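Long-range contacts in transcriptional regulatory protein FixJ (Sinorhizobium meliloti, PDB 1DCK), which induces expression of nifA and fixK for nitrogen fixation when activated by FixL, the chain here being its receiver domain: residues Y4-V9 against N26-K31; V52-M57 against I79-H84. The protein carries 2 engineered substitutions. All coordinates share one frame; numbering follows the deposited sequence.

Interaction 1: Y4-V9 against N26-K31; sequences YTVHIV and NGFAVK
Val6 and Val30 are paired in register where strands 5-9 and 29-31 run parallel, their axes 26° apart and 4.5 Å away at closest approach. Three backbone hydrogen bonds join them: Val6 N gives to Ala29 O (2.8 Å), Lys31 N to Val6 O and Ile8 N to Lys31 O (2.9 Å). Before this ladder a water accepts from Ala29 N and donates to Tyr4 O, bridging backbones that have spread apart. On the face of Val6 the residues are apolar, as suits a surface covered by helices 13-25 and 108-119: Ile8 CD1 presses tightly on Val30 CG1 (3.5 Å), and Val6 CG2 meets Phe28 CD2 (3.8 Å). Tyr4 lies beside Phe28, pointing the same way, and its OH comes to the edge of that ring at CE2 (3.5 Å). Across the sheet, Lys31 sends CG away from its backbone N (chi1 -177°), which lays CD at the edge of the His7 imidazole, 3.8 Å from CE1, while Thr5 CG2 lies over one face of that ring. His7 ND1 is hydrogen-bonded to His33. An alanine in place of His7 is likely to leave His33 without this partner and the Lys31 methylenes without the ring they lean on. The contact thus pairs an apolar face with one where the Lys31 methylenes and Thr5 methyl pack on a buried imidazole, and Lys31 is also cation-pi partner of Phe42.

Interaction 2: V52-M57 against I79-H84; sequences VTDLRM and IVITGH. With MN (manganese (II) ion), chain C.
Asp54, last residue of its strand and bridge partner of Ile81, grips a manganese ion: Asp54 OD1 binds it at 2.5 Å, and Arg56 O, from the loop just beyond, at 2.4 Å. A water and Asp11 are further ligands, and Asp54 OD1 and Arg56 O can lie close together because the metal holds both. With CG swung opposite its backbone N (chi1 -174°), Asp54 carries OD1 to the metal, while OD2 has a long, weak ion pair with Lys104. Behind the site the strands run parallel at 29°. Thr53 N donates to Ile79 O, and Ile81 N to Thr53 O (2.8 Å), both nearly straight; the following bond, Leu55 N to Ile81 O, is weak and bent (133°) as the chain leaves the sheet. Thr53 OG1 reaches forward to donate to the carbonyl of the next residue, Asp54 O (2.8 Å), satisfying a buried hydroxyl. Thr53 CG2 lies beside Val80 CG2. Leu55 CD1 reaches Val80 CG1 (3.8 Å) and Thr82 CG2 (3.6 Å), an apolar patch that meets helix 87-95. On the other face, beta-branched Val52 and Ile81 pack together, Val52 CG1 against Ile81 CD1 (3.7 Å). The manganese occupies the magnesium site formed with Asp10 and Asp11, characteristic of the CheY-like receiver domain, in which Asp54, ending a central parallel strand, is the predicted phosphorylation site.

In the fold
From the N terminus, strand 5-9 leads into helix 13-25, and interaction 1 closes the first beta-alpha-beta unit when the chain returns as strand 29-33, an outermost strand of the sheet. Only later does interaction 2 open: strand 49-54, helix 62-71 and strand 78-82 form another such unit, so the two loops follow in series and neither nests nor crosses. They meet because strands 5-9 and 49-54 are neighbours: His7 O probably accepts from Val52 N and Val9 O from Asp54 N, while Val6 packs on Val52 and Val9 on Met57. Together they tie four of the five parallel strands, from the edge to the metal site.

Interaction 1: Y4-V9 against N26-K31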
loop_
_atom_site.group_PDB
_atom_site.type_symbol
_atom_site.label_atom_id
_atom_site.label_comp_id
_atom_site.label_asym_id
_atom_site.label_seq_id
_atom_site.Cartn_x
_atom_site.Cartn_y
_atom_site.Cartn_z
ATOM N N TYR A 4 4.568 13.380 -3.874
ATOM C CA TYR A 4 4.281 12.006 -4.239
ATOM C C TYR A 4 2.828 11.704 -3.906
ATOM O O TYR A 4 2.165 12.476 -3.182
ATOM C CB TYR A 4 5.250 11.018 -3.557
ATOM C CG TYR A 4 5.250 11.039 -2.038
ATOM C CD1 TYR A 4 6.158 11.827 -1.336
ATOM C CD2 TYR A 4 4.360 10.244 -1.305
ATOM C CE1 TYR A 4 6.182 11.823 0.079
ATOM C CE2 TYR A 4 4.370 10.234 0.092
ATOM C CZ TYR A 4 5.294 11.033 0.778
ATOM O OH TYR A 4 5.336 11.034 2.167
ATOM N N THR A 5 2.300 10.646 -4.510
ATOM C CA THR A 5 0.913 10.248 -4.251
ATOM C C THR A 5 0.854 8.918 -3.518
ATOM O O THR A 5 1.591 7.986 -3.858
ATOM C CB THR A 5 0.095 10.164 -5.553
ATOM O OG1 THR A 5 -0.022 11.482 -6.099
ATOM C CG2 THR A 5 -1.326 9.609 -5.293
ATOM N N VAL A 6 -0.010 8.847 -2.509
ATOM C CA VAL A 6 -0.161 7.627 -1.739
ATOM C C VAL A 6 -1.353 6.859 -2.345
ATOM O O VAL A 6 -2.490 7.342 -2.301
ATOM C CB VAL A 6 -0.466 7.960 -0.245
ATOM C CG1 VAL A 6 -0.642 6.658 0.588
ATOM C CG2 VAL A 6 0.650 8.846 0.352
ATOM N N HIS A 7 -1.085 5.696 -2.933
ATOM C CA HIS A 7 -2.135 4.852 -3.533
ATOM C C HIS A 7 -2.611 3.832 -2.506
ATOM O O HIS A 7 -1.812 3.125 -1.874
ATOM C CB HIS A 7 -1.610 4.168 -4.822
ATOM C CG HIS A 7 -1.206 5.144 -5.883
ATOM N ND1 HIS A 7 -2.097 5.672 -6.791
ATOM C CD2 HIS A 7 -0.030 5.787 -6.096
ATOM C CE1 HIS A 7 -1.496 6.602 -7.510
ATOM N NE2 HIS A 7 -0.238 6.695 -7.105
ATOM N N ILE A 8 -3.908 3.796 -2.282
ATOM C CA ILE A 8 -4.469 2.900 -1.284
ATOM C C ILE A 8 -5.322 1.788 -1.926
ATOM O O ILE A 8 -6.123 2.039 -2.824
ATOM C CB ILE A 8 -5.352 3.699 -0.288
ATOM C CG1 ILE A 8 -4.516 4.805 0.386
ATOM C CG2 ILE A 8 -5.986 2.760 0.773
ATOM C CD1 ILE A 8 -5.355 5.726 1.193
ATOM N N VAL A 9 -5.108 0.552 -1.472
ATOM C CA VAL A 9 -5.875 -0.592 -1.957
ATOM C C VAL A 9 -6.343 -1.379 -0.736
ATOM O O VAL A 9 -5.526 -1.732 0.128
ATOM C CB VAL A 9 -5.028 -1.562 -2.807
ATOM C CG1 VAL A 9 -5.892 -2.738 -3.232
ATOM C CG2 VAL A 9 -4.418 -0.884 -4.003
ATOM N N ASN A 26 -4.128 14.890 6.705
ATOM C CA ASN A 26 -2.741 15.139 7.120
ATOM C C ASN A 26 -1.905 15.743 5.981
ATOM O O ASN A 26 -0.674 15.770 6.045
ATOM C CB ASN A 26 -2.089 13.855 7.658
ATOM C CG ASN A 26 -2.434 13.592 9.127
ATOM O OD1 ASN A 26 -1.706 14.006 10.013
ATOM N ND2 ASN A 26 -3.552 12.926 9.378
ATOM N N GLY A 27 -2.577 16.189 4.924
ATOM C CA GLY A 27 -1.881 16.806 3.805
ATOM C C GLY A 27 -1.258 15.930 2.724
ATOM O O GLY A 27 -0.541 16.440 1.871
ATOM N N PHE A 28 -1.489 14.624 2.747
ATOM C CA PHE A 28 -0.909 13.777 1.691
ATOM C C PHE A 28 -1.783 13.810 0.435
ATOM O O PHE A 28 -2.995 14.023 0.519
ATOM C CB PHE A 28 -0.831 12.311 2.129
ATOM C CG PHE A 28 0.160 12.038 3.215
ATOM C CD1 PHE A 28 -0.190 12.219 4.559
ATOM C CD2 PHE A 28 1.431 11.576 2.905
ATOM C CE1 PHE A 28 0.721 11.938 5.580
ATOM C CE2 PHE A 28 2.359 11.290 3.916
ATOM C CZ PHE A 28 2.000 11.471 5.255
ATOM N N ALA A 29 -1.161 13.636 -0.727
ATOM C CA ALA A 29 -1.924 13.514 -1.968
ATOM C C ALA A 29 -2.276 12.021 -1.906
ATOM O O ALA A 29 -1.393 11.164 -1.718
ATOM C CB ALA A 29 -1.056 13.820 -3.177
ATOM N N VAL A 30 -3.562 11.715 -2.005
ATOM C CA VAL A 30 -4.024 10.343 -1.874
ATOM C C VAL A 30 -4.956 9.908 -2.989
ATOM O O VAL A 30 -5.777 10.680 -3.445
ATOM C CB VAL A 30 -4.813 10.184 -0.531
ATOM C CG1 VAL A 30 -5.390 8.785 -0.418
ATOM C CG2 VAL A 30 -3.922 10.469 0.666
ATOM N N LYS A 31 -4.830 8.660 -3.412
ATOM C CA LYS A 31 -5.704 8.110 -4.442
ATOM C C LYS A 31 -6.178 6.722 -3.977
ATOM O O LYS A 31 -5.353 5.835 -3.704
ATOM C CB LYS A 31 -4.962 7.979 -5.788
ATOM C CG LYS A 31 -5.855 7.466 -6.936
ATOM C CD LYS A 31 -5.111 7.453 -8.265
ATOM C CE LYS A 31 -5.979 6.922 -9.433
ATOM N NZ LYS A 31 -7.001 7.874 -9.959
HETATM O O HOH W 1 1.661 13.233 -0.429
#

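Interaction 2: V52-M57 against I79-H84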
loop_
_atom_site.group_PDB
_atom_site.type_symbol
_atom_site.label_atom_id
_atom_site.label_comp_id
_atom_site.label_asym_id
_atom_site.label_seq_id
_atom_site.Cartn_x
_atom_site.Cartn_y
_atom_site.Cartn_z
ATOM N N VAL A 52 -0.022 1.552 -0.493
ATOM C CA VAL A 52 -0.345 1.042 0.825
ATOM C C VAL A 52 -1.464 0.049 0.507
ATOM O O VAL A 52 -2.559 0.442 0.081
ATOM C CB VAL A 52 -0.874 2.124 1.781
ATOM C CG1 VAL A 52 -1.185 1.495 3.151
ATOM C CG2 VAL A 52 0.192 3.207 1.971
ATOM N N THR A 53 -1.165 -1.241 0.642
ATOM C CA THR A 53 -2.164 -2.258 0.328
ATOM C C THR A 53 -2.490 -3.214 1.444
ATOM O O THR A 53 -1.664 -3.495 2.313
ATOM C CB THR A 53 -1.771 -3.098 -0.936
ATOM O OG1 THR A 53 -2.690 -4.193 -1.083
ATOM C CG2 THR A 53 -0.387 -3.658 -0.815
ATOM N N ASP A 54 -3.730 -3.688 1.450
ATOM C CA ASP A 54 -4.111 -4.664 2.448
ATOM C C ASP A 54 -3.585 -6.024 1.946
ATOM O O ASP A 54 -3.366 -6.203 0.742
ATOM C CB ASP A 54 -5.617 -4.680 2.627
ATOM C CG ASP A 54 -6.044 -5.570 3.764
ATOM O OD1 ASP A 54 -6.496 -6.676 3.455
ATOM O OD2 ASP A 54 -5.876 -5.197 4.957
ATOM N N LEU A 55 -3.334 -6.966 2.852
ATOM C CA LEU A 55 -2.828 -8.273 2.419
ATOM C C LEU A 55 -3.963 -9.254 2.117
ATOM O O LEU A 55 -4.090 -9.733 0.984
ATOM C CB LEU A 55 -1.875 -8.875 3.453
ATOM C CG LEU A 55 -0.949 -9.941 2.850
ATOM C CD1 LEU A 55 0.270 -10.067 3.730
ATOM C CD2 LEU A 55 -1.636 -11.311 2.660
ATOM N N ARG A 56 -4.767 -9.564 3.128
ATOM C CA ARG A 56 -5.876 -10.502 2.946
ATOM C C ARG A 56 -7.042 -9.912 2.147
ATOM O O ARG A 56 -7.908 -9.258 2.697
ATOM C CB ARG A 56 -6.362 -11.027 4.310
ATOM N N MET A 57 -7.035 -10.125 0.836
ATOM C CA MET A 57 -8.102 -9.652 -0.041
ATOM C C MET A 57 -8.442 -10.871 -0.917
ATOM O O MET A 57 -7.617 -11.338 -1.699
ATOM C CB MET A 57 -7.631 -8.466 -0.898
ATOM C CG MET A 57 -7.109 -7.260 -0.109
ATOM S SD MET A 57 -6.749 -5.813 -1.162
ATOM C CE MET A 57 -5.145 -6.423 -1.989
ATOM N N ILE A 79 3.886 -0.629 1.186
ATOM C CA ILE A 79 3.728 -0.870 2.610
ATOM C C ILE A 79 2.571 -1.879 2.598
ATOM O O ILE A 79 1.587 -1.680 1.886
ATOM C CB ILE A 79 3.282 0.401 3.393
ATOM C CG1 ILE A 79 4.367 1.482 3.377
ATOM C CG2 ILE A 79 2.922 0.046 4.807
ATOM C CD1 ILE A 79 5.742 0.945 3.650
ATOM N N VAL A 80 2.695 -2.981 3.329
ATOM C CA VAL A 80 1.606 -3.964 3.335
ATOM C C VAL A 80 0.966 -4.012 4.715
ATOM O O VAL A 80 1.657 -4.101 5.714
ATOM C CB VAL A 80 2.101 -5.382 2.883
ATOM C CG1 VAL A 80 0.991 -6.423 3.024
ATOM C CG2 VAL A 80 2.555 -5.335 1.432
ATOM N N ILE A 81 -0.347 -3.830 4.769
ATOM C CA ILE A 81 -1.074 -3.875 6.036
ATOM C C ILE A 81 -1.506 -5.336 6.252
ATOM O O ILE A 81 -2.227 -5.909 5.439
ATOM C CB ILE A 81 -2.305 -2.943 6.007
ATOM C CG1 ILE A 81 -1.852 -1.485 5.839
ATOM C CG2 ILE A 81 -3.109 -3.112 7.283
ATOM C CD1 ILE A 81 -3.004 -0.461 5.712
ATOM N N THR A 82 -1.061 -5.935 7.344
ATOM C CA THR A 82 -1.370 -7.333 7.603
ATOM C C THR A 82 -2.325 -7.511 8.771
ATOM O O THR A 82 -2.406 -6.658 9.665
ATOM C CB THR A 82 -0.063 -8.125 7.861
ATOM O OG1 THR A 82 0.635 -7.533 8.969
ATOM C CG2 THR A 82 0.861 -8.047 6.619
ATOM N N GLY A 83 -3.062 -8.621 8.736
ATOM C CA GLY A 83 -4.009 -8.921 9.792
ATOM C C GLY A 83 -3.378 -9.023 11.167
ATOM O O GLY A 83 -2.207 -9.368 11.315
ATOM N N HIS A 84 -4.166 -8.690 12.180
ATOM C CA HIS A 84 -3.711 -8.740 13.559
ATOM C C HIS A 84 -3.092 -10.099 13.899
ATOM O O HIS A 84 -3.716 -11.147 13.693
ATOM C CB HIS A 84 -4.871 -8.441 14.514
ATOM C CG HIS A 84 -4.471 -8.445 15.956
ATOM N ND1 HIS A 84 -3.678 -7.463 16.511
ATOM C CD2 HIS A 84 -4.706 -9.345 16.944
ATOM C CE1 HIS A 84 -3.437 -7.760 17.777
ATOM N NE2 HIS A 84 -4.048 -8.896 18.064
HETATM MN MN MN C . -8.796 -7.539 4.072
HETATM O O HOH W 2 -9.236 -5.316 5.164
#